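Local coordinates for protein Poly(Beta-D-mannuronate) lyase (Pseudopedobacter saltans, PDB 7O79) that probably cleaves alginate at its beta-D-mannuronate residues, as a polysaccharide lyase of family PL6 built on a parallel beta-helix, at residues 67-73 and 92-98; 185-191 and 214-218; 282-288 and 346-352; 339-343 and 376-382. All blocks are in the same frame, centred on the assembly; numbering follows the deposited sequence.

Contact 1: residues 67-73 and 92-98; sequences SFDAPYL and QFNSDYC
Two partners hold the side-chain nitrogen of Asn-94: ND2 donates to Asp-69 OD1 at 2.9 Å and to a water that also bonds Ser-67 OG. Asp-69 and Asn-94 both turn CG back beside the backbone N (chi1 -57° and -73°) and run alongside each other. The carboxylate oxygen is met almost in the amide plane. The opposite end of this amide, Asn-94 OD1, takes a hydrogen bond from Gln-92 NE2 on a lone pair, which settles the rotation of the group. Just behind these polar ends the main chains pair in parallel register: Phe-68 N donates to Gln-92 O at 2.8 Å, and Phe-68 O accepts from Asn-94 N. On the sheet face opposite the side chains of Ser-67 and Gln-92, the rings of Phe-68 and Phe-93 form an offset stack, centroids 4.6 Å apart and planes 7° from parallel, a stack that Phe-93 continues onto Phe-122. Gln-92 O lies at the edge of the Phe-68 ring, while Cys-98 packs CB against CD2 of that ring at 3.5 Å. Beyond the strands, Tyr-72 N donates to Asp-96 O at 3.3 Å and more weakly to Tyr-97 O, and Tyr-72 CD1 rests 3.6 Å from Tyr-97 CB. Leu-73 N adds a weak bond to Cys-98 SG. The example illustrates how successive coils of a beta-helix repeat: equivalent groups of adjacent coils pair like with like, aromatic rings in register on the interior, amide and carboxylate at the turn.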
# COMPACT_ATOMS: atom_id res chain seq x y z
N SER A 67 15.68 -2.40 15.07
CA SER A 67 14.64 -1.59 15.69
C SER A 67 15.17 -0.18 15.90
O SER A 67 16.20 0.00 16.55
CB SER A 67 14.20 -2.19 17.04
OG SER A 67 13.62 -3.46 16.85
N PHE A 68 14.46 0.81 15.35
CA PHE A 68 14.75 2.22 15.61
C PHE A 68 14.00 2.59 16.88
O PHE A 68 12.77 2.70 16.86
CB PHE A 68 14.27 3.10 14.46
CG PHE A 68 15.00 2.90 13.15
CD1 PHE A 68 14.58 1.95 12.25
CD2 PHE A 68 16.07 3.71 12.80
CE1 PHE A 68 15.22 1.78 11.02
CE2 PHE A 68 16.71 3.56 11.58
CZ PHE A 68 16.29 2.58 10.69
N ASP A 69 14.71 2.79 17.99
CA ASP A 69 14.05 3.00 19.28
C ASP A 69 14.39 4.34 19.92
O ASP A 69 14.23 4.48 21.14
CB ASP A 69 14.37 1.87 20.26
CG ASP A 69 14.00 0.49 19.72
OD1 ASP A 69 13.04 0.38 18.92
OD2 ASP A 69 14.66 -0.49 20.10
N ALA A 70 14.88 5.30 19.13
CA ALA A 70 15.06 6.68 19.57
C ALA A 70 15.05 7.56 18.32
O ALA A 70 15.27 7.07 17.21
CB ALA A 70 16.36 6.85 20.37
N PRO A 71 14.74 8.85 18.47
CA PRO A 71 14.53 9.69 17.28
C PRO A 71 15.83 10.10 16.61
O PRO A 71 16.92 10.05 17.19
CB PRO A 71 13.79 10.91 17.82
CG PRO A 71 14.24 11.02 19.25
CD PRO A 71 14.40 9.57 19.71
N TYR A 72 15.69 10.50 15.34
CA TYR A 72 16.77 11.07 14.52
C TYR A 72 17.92 10.09 14.30
O TYR A 72 19.09 10.46 14.36
CB TYR A 72 17.29 12.38 15.10
CG TYR A 72 16.21 13.25 15.68
CD1 TYR A 72 15.19 13.75 14.88
CD2 TYR A 72 16.22 13.59 17.03
CE1 TYR A 72 14.19 14.55 15.40
CE2 TYR A 72 15.23 14.39 17.57
CZ TYR A 72 14.21 14.87 16.74
OH TYR A 72 13.23 15.67 17.27
N LEU A 73 17.58 8.84 13.99
CA LEU A 73 18.55 7.80 13.71
C LEU A 73 18.45 7.35 12.26
O LEU A 73 17.35 7.18 11.73
CB LEU A 73 18.36 6.60 14.64
CG LEU A 73 18.46 6.90 16.13
CD1 LEU A 73 18.32 5.62 16.94
CD2 LEU A 73 19.79 7.59 16.42
N GLN A 92 11.97 -2.36 12.25
CA GLN A 92 10.86 -1.74 12.96
C GLN A 92 11.18 -0.29 13.34
O GLN A 92 12.22 -0.02 13.95
CB GLN A 92 10.49 -2.56 14.19
CG GLN A 92 9.17 -2.12 14.81
CD GLN A 92 8.51 -3.21 15.65
OE1 GLN A 92 8.67 -4.41 15.39
NE2 GLN A 92 7.77 -2.79 16.68
N PHE A 93 10.29 0.63 12.95
CA PHE A 93 10.39 2.05 13.30
C PHE A 93 9.55 2.27 14.55
O PHE A 93 8.33 2.39 14.46
CB PHE A 93 9.90 2.95 12.16
CG PHE A 93 10.79 2.95 10.92
CD1 PHE A 93 10.65 1.97 9.95
CD2 PHE A 93 11.74 3.96 10.72
CE1 PHE A 93 11.46 1.97 8.80
CE2 PHE A 93 12.55 3.97 9.57
CZ PHE A 93 12.40 2.99 8.61
N ASN A 94 10.20 2.34 15.71
CA ASN A 94 9.49 2.52 16.98
C ASN A 94 9.54 3.94 17.51
O ASN A 94 9.09 4.18 18.63
CB ASN A 94 10.04 1.57 18.05
CG ASN A 94 9.63 0.14 17.82
OD1 ASN A 94 8.46 -0.14 17.55
ND2 ASN A 94 10.59 -0.79 17.93
N SER A 95 10.09 4.88 16.75
CA SER A 95 10.32 6.24 17.24
C SER A 95 9.98 7.20 16.10
O SER A 95 9.25 6.84 15.18
CB SER A 95 11.76 6.38 17.75
OG SER A 95 11.92 7.57 18.50
N ASP A 96 10.51 8.42 16.15
CA ASP A 96 10.15 9.46 15.20
C ASP A 96 11.36 9.96 14.43
O ASP A 96 12.48 9.96 14.93
CB ASP A 96 9.48 10.68 15.86
CG ASP A 96 8.36 10.31 16.82
OD1 ASP A 96 7.64 9.31 16.57
OD2 ASP A 96 8.16 11.08 17.78
N TYR A 97 11.10 10.37 13.18
CA TYR A 97 12.11 11.03 12.35
C TYR A 97 13.36 10.17 12.18
O TYR A 97 14.49 10.67 12.25
CB TYR A 97 12.46 12.42 12.91
CG TYR A 97 11.47 13.48 12.49
CD1 TYR A 97 11.47 13.98 11.19
CD2 TYR A 97 10.55 14.00 13.40
CE1 TYR A 97 10.58 14.96 10.80
CE2 TYR A 97 9.64 14.98 13.02
CZ TYR A 97 9.68 15.47 11.71
OH TYR A 97 8.79 16.44 11.30
N CYS A 98 13.18 8.87 11.99
CA CYS A 98 14.29 8.01 11.61
C CYS A 98 14.24 7.72 10.12
O CYS A 98 13.23 7.96 9.45
CB CYS A 98 14.28 6.71 12.42
SG CYS A 98 14.48 6.98 14.19
O HOH W 1 11.11 -3.72 18.10

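Contact 2: residues 185-191 and 214-218; sequences ETGDDGA and KSNRN
Gly-190 and Asn-216 meet at the tight centre of this contact. The Gly-190 CA approaches Asn-216 O to 3.3 Å, and Ala-191 N donates to the same oxygen at 3.0 Å from 21° off the carbonyl plane. Beside them the Ala-191 CB rests against both Ser-215 OG and Asn-218 OD1, each 3.4 Å away; Asn-218 ND2 bonds Ser-215 OG, whereas Asn-218 OD1 serves Phe-193 N. Asn-216 carries the contact outward. Its ND2 donates to Glu-185 O at 2.9 Å, almost straight at 177°, though it reaches that carbonyl from above its plane, and Asn-216 OD1 is taken by Asn-238 N. By contrast, the outer side is loose: Arg-217, its chain bent at chi2 (-96°), lays CG 3.5 Å from Asp-189 O and passes along the exposed Asp-188, whose carboxylate it does not touch. The guanidinium instead makes a cation-pi contact with Phe-239. Asp-189 turns away to a salt bridge with Arg-152, near a bound phosphate that probably came from the crystallisation liquor. The two loops leave the adjacent parallel strands 175-177 and 209-214 and lead into 194-201 and 219-226, another adjacent pair, so the contact joins consecutive coils of the beta-helix at their corner.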
# COMPACT_ATOMS: atom_id res chain seq x y z
N GLU A 185 -13.92 6.39 10.10
CA GLU A 185 -14.04 7.75 10.61
C GLU A 185 -13.86 8.77 9.48
O GLU A 185 -13.08 8.58 8.55
CB GLU A 185 -13.00 8.00 11.70
CG GLU A 185 -13.13 7.10 12.92
CD GLU A 185 -12.25 5.87 12.85
OE1 GLU A 185 -12.03 5.34 11.73
OE2 GLU A 185 -11.74 5.46 13.91
N THR A 186 -14.60 9.88 9.58
CA THR A 186 -14.55 10.92 8.57
C THR A 186 -14.04 12.25 9.12
O THR A 186 -14.26 13.29 8.51
CB THR A 186 -15.93 11.12 7.94
OG1 THR A 186 -16.84 11.60 8.93
CG2 THR A 186 -16.45 9.80 7.37
N GLY A 187 -13.34 12.23 10.27
CA GLY A 187 -12.71 13.43 10.77
C GLY A 187 -11.46 13.79 9.97
O GLY A 187 -11.07 13.09 9.04
N ASP A 188 -10.83 14.91 10.36
CA ASP A 188 -9.66 15.45 9.66
C ASP A 188 -8.44 14.55 9.73
O ASP A 188 -7.52 14.71 8.91
CB ASP A 188 -9.27 16.80 10.28
CG ASP A 188 -10.07 17.94 9.74
OD1 ASP A 188 -11.23 17.72 9.33
OD2 ASP A 188 -9.53 19.08 9.73
N ASP A 189 -8.39 13.65 10.69
CA ASP A 189 -7.21 12.84 10.99
C ASP A 189 -7.02 11.75 9.95
O ASP A 189 -7.81 11.59 9.01
CB ASP A 189 -7.34 12.25 12.40
CG ASP A 189 -6.01 12.05 13.10
OD1 ASP A 189 -4.95 12.31 12.50
OD2 ASP A 189 -6.03 11.58 14.26
N GLY A 190 -5.96 10.97 10.13
CA GLY A 190 -5.61 9.87 9.26
C GLY A 190 -4.24 9.35 9.61
O GLY A 190 -3.61 9.80 10.59
N ALA A 191 -3.77 8.38 8.80
CA ALA A 191 -2.39 7.89 8.90
C ALA A 191 -1.39 8.80 8.19
O ALA A 191 -0.22 8.85 8.57
CB ALA A 191 -2.28 6.48 8.32
N LYS A 214 -6.24 1.15 4.88
CA LYS A 214 -7.25 0.96 5.91
C LYS A 214 -7.20 2.11 6.91
O LYS A 214 -7.14 1.91 8.12
CB LYS A 214 -7.04 -0.38 6.62
CG LYS A 214 -7.37 -1.59 5.75
CD LYS A 214 -7.18 -2.89 6.54
CE LYS A 214 -7.84 -4.08 5.82
NZ LYS A 214 -7.42 -5.40 6.39
N SER A 215 -7.18 3.33 6.39
CA SER A 215 -7.02 4.56 7.17
C SER A 215 -7.24 5.73 6.21
O SER A 215 -7.41 5.52 5.00
CB SER A 215 -5.63 4.66 7.82
OG SER A 215 -4.61 4.46 6.86
N ASN A 216 -7.17 6.96 6.74
CA ASN A 216 -7.41 8.18 5.96
C ASN A 216 -6.13 8.91 5.56
O ASN A 216 -5.07 8.74 6.16
CB ASN A 216 -8.30 9.19 6.72
CG ASN A 216 -9.64 8.63 7.11
OD1 ASN A 216 -10.02 7.53 6.71
ND2 ASN A 216 -10.39 9.41 7.87
N ARG A 217 -6.29 9.76 4.53
CA ARG A 217 -5.32 10.80 4.14
C ARG A 217 -3.97 10.25 3.72
O ARG A 217 -2.94 10.88 3.93
CB ARG A 217 -5.16 11.86 5.22
CG ARG A 217 -6.44 12.28 5.84
CD ARG A 217 -6.92 13.54 5.16
NE ARG A 217 -8.26 13.92 5.60
CZ ARG A 217 -9.03 14.81 4.97
NH1 ARG A 217 -8.60 15.41 3.86
NH2 ARG A 217 -10.23 15.10 5.46
N ASN A 218 -3.99 9.12 3.06
CA ASN A 218 -2.79 8.52 2.55
C ASN A 218 -2.55 8.94 1.11
O ASN A 218 -3.45 9.31 0.43
CB ASN A 218 -2.88 7.02 2.67
CG ASN A 218 -3.02 6.57 4.10
OD1 ASN A 218 -2.16 6.77 4.89
ND2 ASN A 218 -4.12 6.01 4.42

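Contact 3: residues 282-288 and 346-352; sequences LICGEYI and DQRMLLP
Gly-285 and Leu-350 form a single antiparallel hydrogen-bonded pair, with Gly-285 N donating to Leu-350 O at 2.9 Å and Leu-350 N to Gly-285 O at 2.8 Å. Met-349 and Leu-350 together face Gly-285, a classic beta bulge, and one residue earlier Arg-348 centres an inverse gamma turn. Gln-347 O is shared: Met-349 N of that turn and Tyr-287 N reach it from opposite faces of its plane. Side chains extend the pairing. Glu-286, extended with CG opposite its backbone N (chi1 -171°), brings OE2 within 3.0 Å of Gln-347 N on the anti lone pair and also forms a salt bridge to Arg-311. Gln-347 NE2 donates to Tyr-287 O at 2.8 Å, while its OE1 accepts from Leu-292 N. Around these bonds, Met-349 SD packs on Tyr-287 CB at 3.7 Å and stands obliquely to the ring, 5.4 Å from its centroid, a Met-aromatic contact; Leu-350 CD1 lies 3.4 Å from Glu-286 O. Two waters stitch the margins, one between Ile-283 O and Leu-350 O, the other from Cys-284 O to Arg-348 NE. Asp-346 OD1 closes an Asx turn by accepting from Arg-348 N and also accepts from Asn-340 ND2. The arrangement is that of a bulged, irregular antiparallel bridge between long loops that rise from the beta-helix, here joining the end of strand 280-283 to the loop after the neighbouring strand 333-337.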
# COMPACT_ATOMS: atom_id res chain seq x y z
N LEU A 282 -15.40 0.89 -7.95
CA LEU A 282 -16.03 1.63 -6.86
C LEU A 282 -16.98 0.65 -6.19
O LEU A 282 -18.01 0.29 -6.77
CB LEU A 282 -16.79 2.84 -7.41
CG LEU A 282 -15.94 3.80 -8.24
CD1 LEU A 282 -16.70 5.08 -8.44
CD2 LEU A 282 -14.58 4.04 -7.62
N ILE A 283 -16.64 0.19 -4.98
CA ILE A 283 -17.38 -0.92 -4.38
C ILE A 283 -18.61 -0.40 -3.66
O ILE A 283 -18.68 0.76 -3.24
CB ILE A 283 -16.46 -1.74 -3.44
CG1 ILE A 283 -16.98 -3.19 -3.30
CG2 ILE A 283 -16.33 -1.06 -2.10
CD1 ILE A 283 -15.97 -4.18 -2.74
N CYS A 284 -19.63 -1.25 -3.53
CA CYS A 284 -20.84 -0.85 -2.84
C CYS A 284 -20.62 -0.80 -1.33
O CYS A 284 -19.93 -1.65 -0.76
CB CYS A 284 -21.99 -1.80 -3.16
SG CYS A 284 -22.51 -1.84 -4.89
N GLY A 285 -21.18 0.20 -0.70
CA GLY A 285 -21.03 0.34 0.74
C GLY A 285 -22.12 -0.41 1.47
O GLY A 285 -23.13 -0.83 0.89
N GLU A 286 -21.93 -0.54 2.78
CA GLU A 286 -22.89 -1.22 3.63
C GLU A 286 -23.77 -0.23 4.39
O GLU A 286 -23.27 0.68 5.05
CB GLU A 286 -22.20 -2.15 4.63
CG GLU A 286 -23.24 -2.99 5.33
CD GLU A 286 -22.68 -4.03 6.24
OE1 GLU A 286 -21.78 -3.72 7.06
OE2 GLU A 286 -23.17 -5.17 6.16
N TYR A 287 -25.08 -0.44 4.31
CA TYR A 287 -26.04 0.32 5.10
C TYR A 287 -26.06 -0.19 6.54
O TYR A 287 -26.17 -1.40 6.75
CB TYR A 287 -27.43 0.18 4.48
CG TYR A 287 -28.55 0.89 5.20
CD1 TYR A 287 -28.70 2.28 5.13
CD2 TYR A 287 -29.48 0.17 5.95
CE1 TYR A 287 -29.75 2.92 5.78
CE2 TYR A 287 -30.52 0.80 6.60
CZ TYR A 287 -30.66 2.17 6.51
OH TYR A 287 -31.72 2.77 7.16
N ILE A 288 -25.93 0.71 7.52
CA ILE A 288 -25.87 0.32 8.93
C ILE A 288 -26.85 1.08 9.81
O ILE A 288 -26.85 0.87 11.02
CB ILE A 288 -24.44 0.45 9.51
CG1 ILE A 288 -24.06 1.94 9.64
CG2 ILE A 288 -23.43 -0.34 8.70
CD1 ILE A 288 -22.84 2.19 10.52
N ASP A 346 -25.24 -9.28 5.59
CA ASP A 346 -24.67 -7.98 5.24
C ASP A 346 -25.72 -7.18 4.49
O ASP A 346 -26.68 -7.71 3.93
CB ASP A 346 -23.40 -8.09 4.38
CG ASP A 346 -23.68 -8.60 2.97
OD1 ASP A 346 -24.23 -7.82 2.17
OD2 ASP A 346 -23.26 -9.73 2.64
N GLN A 347 -25.50 -5.87 4.47
CA GLN A 347 -26.39 -4.94 3.79
C GLN A 347 -25.58 -4.14 2.77
O GLN A 347 -25.77 -2.93 2.62
CB GLN A 347 -27.11 -4.06 4.82
CG GLN A 347 -27.83 -4.93 5.88
CD GLN A 347 -28.76 -4.18 6.85
OE1 GLN A 347 -29.76 -4.73 7.27
NE2 GLN A 347 -28.41 -2.95 7.21
N ARG A 348 -24.66 -4.82 2.06
CA ARG A 348 -23.78 -4.22 1.06
C ARG A 348 -24.51 -3.87 -0.24
O ARG A 348 -24.31 -4.47 -1.30
CB ARG A 348 -22.59 -5.13 0.78
CG ARG A 348 -21.69 -5.34 1.97
CD ARG A 348 -20.85 -6.55 1.71
NE ARG A 348 -19.96 -6.31 0.59
CZ ARG A 348 -18.95 -7.11 0.28
NH1 ARG A 348 -18.75 -8.20 1.02
NH2 ARG A 348 -18.17 -6.83 -0.76
N MET A 349 -25.32 -2.84 -0.13
CA MET A 349 -26.23 -2.35 -1.14
C MET A 349 -26.21 -0.84 -1.40
O MET A 349 -27.07 -0.34 -2.14
CB MET A 349 -27.63 -2.86 -0.79
CG MET A 349 -28.02 -2.44 0.65
SD MET A 349 -28.47 -0.85 1.12
CE MET A 349 -30.05 -0.59 0.33
N LEU A 350 -25.21 -0.11 -0.91
CA LEU A 350 -25.11 1.32 -1.15
C LEU A 350 -24.34 1.55 -2.45
O LEU A 350 -23.13 1.37 -2.50
CB LEU A 350 -24.45 2.02 0.04
CG LEU A 350 -25.26 1.95 1.34
CD1 LEU A 350 -24.50 2.59 2.48
CD2 LEU A 350 -26.66 2.60 1.21
N LEU A 351 -25.06 1.93 -3.50
CA LEU A 351 -24.43 2.23 -4.77
C LEU A 351 -23.63 3.54 -4.67
O LEU A 351 -24.04 4.46 -3.97
CB LEU A 351 -25.50 2.36 -5.85
CG LEU A 351 -26.27 1.07 -6.11
CD1 LEU A 351 -27.35 1.30 -7.14
CD2 LEU A 351 -25.29 -0.01 -6.58
N PRO A 352 -22.50 3.64 -5.37
CA PRO A 352 -21.73 4.89 -5.34
C PRO A 352 -22.60 6.06 -5.79
O PRO A 352 -23.47 5.91 -6.65
CB PRO A 352 -20.57 4.62 -6.30
CG PRO A 352 -20.46 3.08 -6.34
CD PRO A 352 -21.89 2.65 -6.28
O HOH W 2 -20.47 2.83 -2.73
O HOH W 3 -19.61 -4.25 -1.37

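Contact 4: residues 339-343 and 376-382; sequences YNGNP and PSQNPIL
The Tyr-339 ring is approached obliquely by Ser-377 N and Pro-376 CA of the second loop. Its hydroxyl carries the bond: Ser-377 N donates to Tyr-339 OH at 2.9 Å and nearly straight, 169°. With CG opposite the backbone N (chi1 -177°), the ring spans the gap between the loops, and CD1 of Leu-382 lies beside the same hydroxyl. The second flat pair is Asn-342 and Asn-379, whose amide planes stand 59° apart. Asn-379 ND2 reaches a lone pair of Asn-342 OD1 in the carbonyl plane at 3.2 Å, although that oxygen is tilted out of the donor's own amide plane. Gly-341 O gathers two weaker bonds, from Asn-379 ND2 at 3.4 Å and from Ser-377 OG at 3.3 Å. Each loop is also braced by its own turn: Asn-340 OD1 accepts from Asn-342 N in an Asx turn, and Ser-377 OG from Asn-379 N at 2.8 Å in an ST turn, so the bonding groups are set by local turns. In the apolar part Pro-343 CG meets two aliphatic tips. It touches Ile-381 CD1 at 3.5 Å, a tight approach, and Leu-382 CD2 at 3.6 Å. Loop 339-343 follows strand 333-337, and loop 376-382, ending in the short 3-10 segment 380-382, follows 371-373, the last strand along this face of the beta-helix; the Tyr-339 ring also packs on Cys-284, and Asn-340 is backbone-bonded to Arg-348.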
# COMPACT_ATOMS: atom_id res chain seq x y z
N TYR A 339 -22.18 -5.86 -5.34
CA TYR A 339 -23.51 -5.48 -4.90
C TYR A 339 -24.24 -6.70 -4.36
O TYR A 339 -24.19 -7.79 -4.94
CB TYR A 339 -24.29 -4.89 -6.08
CG TYR A 339 -25.69 -4.38 -5.77
CD1 TYR A 339 -25.88 -3.24 -4.99
CD2 TYR A 339 -26.82 -5.01 -6.30
CE1 TYR A 339 -27.17 -2.74 -4.74
CE2 TYR A 339 -28.10 -4.54 -6.05
CZ TYR A 339 -28.28 -3.40 -5.28
OH TYR A 339 -29.55 -2.92 -5.03
N ASN A 340 -24.91 -6.52 -3.22
CA ASN A 340 -25.79 -7.54 -2.65
C ASN A 340 -27.21 -6.97 -2.69
O ASN A 340 -27.58 -6.17 -1.82
CB ASN A 340 -25.39 -7.91 -1.23
CG ASN A 340 -26.38 -8.87 -0.59
OD1 ASN A 340 -27.17 -9.52 -1.28
ND2 ASN A 340 -26.34 -8.95 0.74
N GLY A 341 -27.98 -7.38 -3.69
CA GLY A 341 -29.36 -6.96 -3.76
C GLY A 341 -30.32 -7.72 -2.86
O GLY A 341 -31.52 -7.43 -2.87
N ASN A 342 -29.84 -8.70 -2.09
CA ASN A 342 -30.66 -9.47 -1.16
C ASN A 342 -30.06 -9.30 0.22
O ASN A 342 -29.29 -10.16 0.69
CB ASN A 342 -30.76 -10.94 -1.55
CG ASN A 342 -31.49 -11.14 -2.85
OD1 ASN A 342 -32.57 -10.59 -3.07
ND2 ASN A 342 -30.91 -11.96 -3.73
N PRO A 343 -30.36 -8.19 0.88
CA PRO A 343 -29.78 -7.93 2.21
C PRO A 343 -30.10 -9.06 3.17
O PRO A 343 -31.22 -9.59 3.19
CB PRO A 343 -30.43 -6.61 2.65
CG PRO A 343 -31.45 -6.27 1.59
CD PRO A 343 -31.11 -7.03 0.35
N PRO A 376 -29.96 -0.76 -9.27
CA PRO A 376 -30.57 -1.24 -8.02
C PRO A 376 -31.37 -2.51 -8.23
O PRO A 376 -31.99 -2.73 -9.27
CB PRO A 376 -31.47 -0.07 -7.61
CG PRO A 376 -30.85 1.12 -8.25
CD PRO A 376 -30.31 0.64 -9.55
N SER A 377 -31.30 -3.39 -7.23
CA SER A 377 -32.23 -4.50 -7.13
C SER A 377 -33.67 -4.01 -7.13
O SER A 377 -33.96 -2.86 -6.77
CB SER A 377 -31.94 -5.28 -5.86
OG SER A 377 -33.03 -6.10 -5.52
N GLN A 378 -34.59 -4.88 -7.55
CA GLN A 378 -36.01 -4.58 -7.42
C GLN A 378 -36.59 -5.12 -6.11
O GLN A 378 -37.80 -5.03 -5.90
CB GLN A 378 -36.80 -5.14 -8.61
CG GLN A 378 -36.32 -4.63 -9.98
CD GLN A 378 -36.55 -3.13 -10.17
OE1 GLN A 378 -37.59 -2.58 -9.80
NE2 GLN A 378 -35.56 -2.45 -10.74
N ASN A 379 -35.74 -5.66 -5.24
CA ASN A 379 -36.16 -6.17 -3.94
C ASN A 379 -36.97 -5.09 -3.22
O ASN A 379 -36.50 -3.95 -3.08
CB ASN A 379 -34.94 -6.59 -3.13
CG ASN A 379 -35.29 -7.41 -1.89
OD1 ASN A 379 -36.29 -7.15 -1.21
ND2 ASN A 379 -34.47 -8.41 -1.59
N PRO A 380 -38.20 -5.39 -2.78
CA PRO A 380 -39.06 -4.34 -2.21
C PRO A 380 -38.47 -3.63 -1.00
O PRO A 380 -38.72 -2.44 -0.82
CB PRO A 380 -40.32 -5.13 -1.84
CG PRO A 380 -40.37 -6.16 -2.93
CD PRO A 380 -38.94 -6.65 -2.94
N ILE A 381 -37.69 -4.33 -0.16
CA ILE A 381 -37.14 -3.66 1.01
C ILE A 381 -36.01 -2.69 0.67
O ILE A 381 -35.54 -1.99 1.56
CB ILE A 381 -36.62 -4.68 2.04
CG1 ILE A 381 -35.41 -5.41 1.48
CG2 ILE A 381 -37.74 -5.62 2.46
CD1 ILE A 381 -34.79 -6.32 2.48
N LEU A 382 -35.58 -2.63 -0.60
CA LEU A 382 -34.63 -1.62 -1.06
C LEU A 382 -35.28 -0.54 -1.92
O LEU A 382 -34.56 0.27 -2.51
CB LEU A 382 -33.50 -2.29 -1.84
CG LEU A 382 -32.79 -3.44 -1.15
CD1 LEU A 382 -31.54 -3.81 -1.92
CD2 LEU A 382 -32.44 -3.02 0.29

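Taken together, the four contacts follow the beta-helix in series, except that contacts 3 and 4 cross along the chain and touch. Contacts 1 and 2, both partly buried, join adjacent coils, the first through strand pairing and a stack inside the helix, the second through loops with little regular bonding. Contact 3 is the most buried of the set and relies on backbone pairing, whereas contact 4 lies at the surface and uses side-chain bonds, several of them weak, beside one straight bond to the tyrosine hydroxyl. Contacts 3 and 4 share the loop after strand 333-337, with Met-349 CE packed on Leu-382 CD2, while contact 1 lies about 40 Å, centre to centre, from contact 3.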